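Local coordinates for Pli0006 protein (Listeria innocua, PDB 3OP9), which probably binds DNA as a helix-turn-helix transcriptional regulator of the XRE (Cro/C1-like) family, at residues A[15-20]-A[61-66]. Sequence-based numbering, arbitrary orientation.
Sequences SRLKKE and FHLSID
In the helix-turn-helix domain, a small helical bundle of the Cro/C1 type, Leu17 of helix 10-21 packs against Phe61, at the end of helix 51-61, and Leu63, in the short link to helix 65-69. The three buried side chains join the domain's first helix to this later link by apolar contact, with no hydrogen bond between the two segments. With CG anti to the carbonyl carbon (chi1 -77°), Leu17 lays both methyls over one face of the Phe61 ring. Leu17 CD1 lies 3.9 Å from Phe61 CD2. The other branch, Leu17 CD2, comes to 4.0 Å from Phe61 CD1. The CD1 methyl makes a CH-pi contact over the ring face, 4.2 Å from the ring centroid and 18° off the normal. The same ring meets His21, the last residue of helix 10-21, edge-to-face. Helix 51-61 ends in a Schellman motif in which His62 takes positive phi (58°), and the next residue, Leu63, is again directed at helix 10-21. Ser64 then N-caps helix 65-69, its OG bonded to Glu67 N. Leu63 also packs on Leu92 of the third subunit, so the contact borders an interface of the assembly. From the link, Leu63 meets Leu17 tip to tip, the two CD1 methyls 3.8 Å apart.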
loop_
_atom_site.group_PDB
_atom_site.type_symbol
_atom_site.label_atom_id
_atom_site.label_comp_id
_atom_site.label_asym_id
_atom_site.label_seq_id
_atom_site.Cartn_x
_atom_site.Cartn_y
_atom_site.Cartn_z
ATOM N N SER A 15 -7.592 -22.332 -1.697
ATOM C CA SER A 15 -8.754 -23.070 -2.179
ATOM C C SER A 15 -9.593 -22.188 -3.120
ATOM O O SER A 15 -10.072 -22.645 -4.154
ATOM C CB SER A 15 -9.590 -23.598 -1.004
ATOM O OG SER A 15 -8.864 -24.576 -0.242
ATOM N N ARG A 16 -9.749 -20.914 -2.774
ATOM C CA ARG A 16 -10.535 -20.017 -3.606
ATOM C C ARG A 16 -9.816 -19.670 -4.917
ATOM O O ARG A 16 -10.466 -19.510 -5.949
ATOM C CB ARG A 16 -10.881 -18.725 -2.880
ATOM C CG ARG A 16 -11.826 -17.886 -3.750
ATOM C CD ARG A 16 -12.314 -16.666 -3.082
ATOM N NE ARG A 16 -13.169 -16.934 -1.934
ATOM C CZ ARG A 16 -14.480 -17.175 -1.995
ATOM N NH1 ARG A 16 -15.117 -17.237 -3.159
ATOM N NH2 ARG A 16 -15.151 -17.368 -0.872
ATOM N N LEU A 17 -8.495 -19.543 -4.866
ATOM C CA LEU A 17 -7.693 -19.293 -6.064
ATOM C C LEU A 17 -7.821 -20.475 -7.012
ATOM O O LEU A 17 -8.030 -20.304 -8.210
ATOM C CB LEU A 17 -6.213 -19.069 -5.678
ATOM C CG LEU A 17 -5.922 -17.691 -5.094
ATOM C CD1 LEU A 17 -4.533 -17.663 -4.462
ATOM C CD2 LEU A 17 -6.069 -16.590 -6.170
ATOM N N LYS A 18 -7.718 -21.679 -6.465
ATOM C CA LYS A 18 -7.847 -22.893 -7.251
ATOM C C LYS A 18 -9.197 -22.933 -7.954
ATOM O O LYS A 18 -9.296 -23.271 -9.148
ATOM C CB LYS A 18 -7.695 -24.110 -6.341
ATOM C CG LYS A 18 -7.807 -25.450 -7.052
ATOM C CD LYS A 18 -8.416 -26.501 -6.144
ATOM C CE LYS A 18 -8.530 -27.855 -6.840
ATOM N NZ LYS A 18 -8.830 -28.958 -5.877
ATOM N N LYS A 19 -10.237 -22.565 -7.217
ATOM C CA LYS A 19 -11.596 -22.597 -7.745
ATOM C C LYS A 19 -11.762 -21.541 -8.826
ATOM O O LYS A 19 -12.215 -21.829 -9.922
ATOM C CB LYS A 19 -12.618 -22.339 -6.625
ATOM C CG LYS A 19 -14.059 -22.121 -7.151
ATOM C CD LYS A 19 -15.075 -21.877 -6.032
ATOM C CE LYS A 19 -14.984 -20.462 -5.444
ATOM N NZ LYS A 19 -15.441 -19.391 -6.386
ATOM N N GLU A 20 -11.384 -20.309 -8.518
ATOM C CA GLU A 20 -11.615 -19.202 -9.430
ATOM C C GLU A 20 -10.764 -19.296 -10.680
ATOM O O GLU A 20 -11.116 -18.721 -11.700
ATOM C CB GLU A 20 -11.359 -17.879 -8.732
ATOM C CG GLU A 20 -12.392 -17.596 -7.667
ATOM C CD GLU A 20 -12.594 -16.118 -7.417
ATOM O OE1 GLU A 20 -11.874 -15.305 -8.042
ATOM O OE2 GLU A 20 -13.486 -15.776 -6.608
ATOM N N PHE A 61 0.219 -15.826 -9.117
ATOM C CA PHE A 61 -1.103 -15.220 -9.004
ATOM C C PHE A 61 -1.030 -13.706 -8.916
ATOM O O PHE A 61 -2.057 -13.048 -8.806
ATOM C CB PHE A 61 -1.822 -15.770 -7.761
ATOM C CG PHE A 61 -2.233 -17.197 -7.906
ATOM C CD1 PHE A 61 -3.211 -17.545 -8.838
ATOM C CD2 PHE A 61 -1.674 -18.185 -7.134
ATOM C CE1 PHE A 61 -3.614 -18.855 -8.981
ATOM C CE2 PHE A 61 -2.075 -19.506 -7.279
ATOM C CZ PHE A 61 -3.050 -19.839 -8.211
ATOM N N HIS A 62 0.180 -13.151 -8.977
ATOM C CA HIS A 62 0.374 -11.690 -8.913
ATOM C C HIS A 62 -0.197 -11.077 -7.633
ATOM O O HIS A 62 -0.939 -10.095 -7.694
ATOM C CB HIS A 62 -0.287 -10.990 -10.102
ATOM C CG HIS A 62 0.183 -11.489 -11.428
ATOM N ND1 HIS A 62 1.518 -11.573 -11.758
ATOM C CD2 HIS A 62 -0.501 -11.929 -12.510
ATOM C CE1 HIS A 62 1.639 -12.046 -12.987
ATOM N NE2 HIS A 62 0.428 -12.274 -13.463
ATOM N N LEU A 63 0.168 -11.641 -6.488
ATOM C CA LEU A 63 -0.389 -11.247 -5.194
ATOM C C LEU A 63 0.758 -10.855 -4.283
ATOM O O LEU A 63 1.875 -11.328 -4.475
ATOM C CB LEU A 63 -1.086 -12.452 -4.565
ATOM C CG LEU A 63 -2.280 -13.011 -5.357
ATOM C CD1 LEU A 63 -2.773 -14.281 -4.685
ATOM C CD2 LEU A 63 -3.357 -11.972 -5.406
ATOM N N SER A 64 0.491 -10.031 -3.275
ATOM C CA SER A 64 1.479 -9.872 -2.209
ATOM C C SER A 64 1.453 -11.164 -1.406
ATOM O O SER A 64 0.461 -11.898 -1.423
ATOM C CB SER A 64 1.132 -8.682 -1.314
ATOM O OG SER A 64 -0.093 -8.950 -0.655
ATOM N N ILE A 65 2.533 -11.456 -0.687
ATOM C CA ILE A 65 2.518 -12.620 0.175
ATOM C C ILE A 65 1.472 -12.390 1.250
ATOM O O ILE A 65 0.789 -13.314 1.648
ATOM C CB ILE A 65 3.901 -12.861 0.812
ATOM C CG1 ILE A 65 4.914 -13.177 -0.286
ATOM C CG2 ILE A 65 3.845 -14.018 1.815
ATOM C CD1 ILE A 65 6.332 -13.301 0.242
ATOM N N ASP A 66 1.349 -11.146 1.709
ATOM C CA ASP A 66 0.334 -10.819 2.727
ATOM C C ASP A 66 -1.092 -11.152 2.269
ATOM O O ASP A 66 -1.858 -11.730 3.020
ATOM C CB ASP A 66 0.457 -9.351 3.143
ATOM C CG ASP A 66 1.816 -9.054 3.819
ATOM O OD1 ASP A 66 2.813 -8.879 3.099
ATOM O OD2 ASP A 66 1.923 -9.032 5.054
#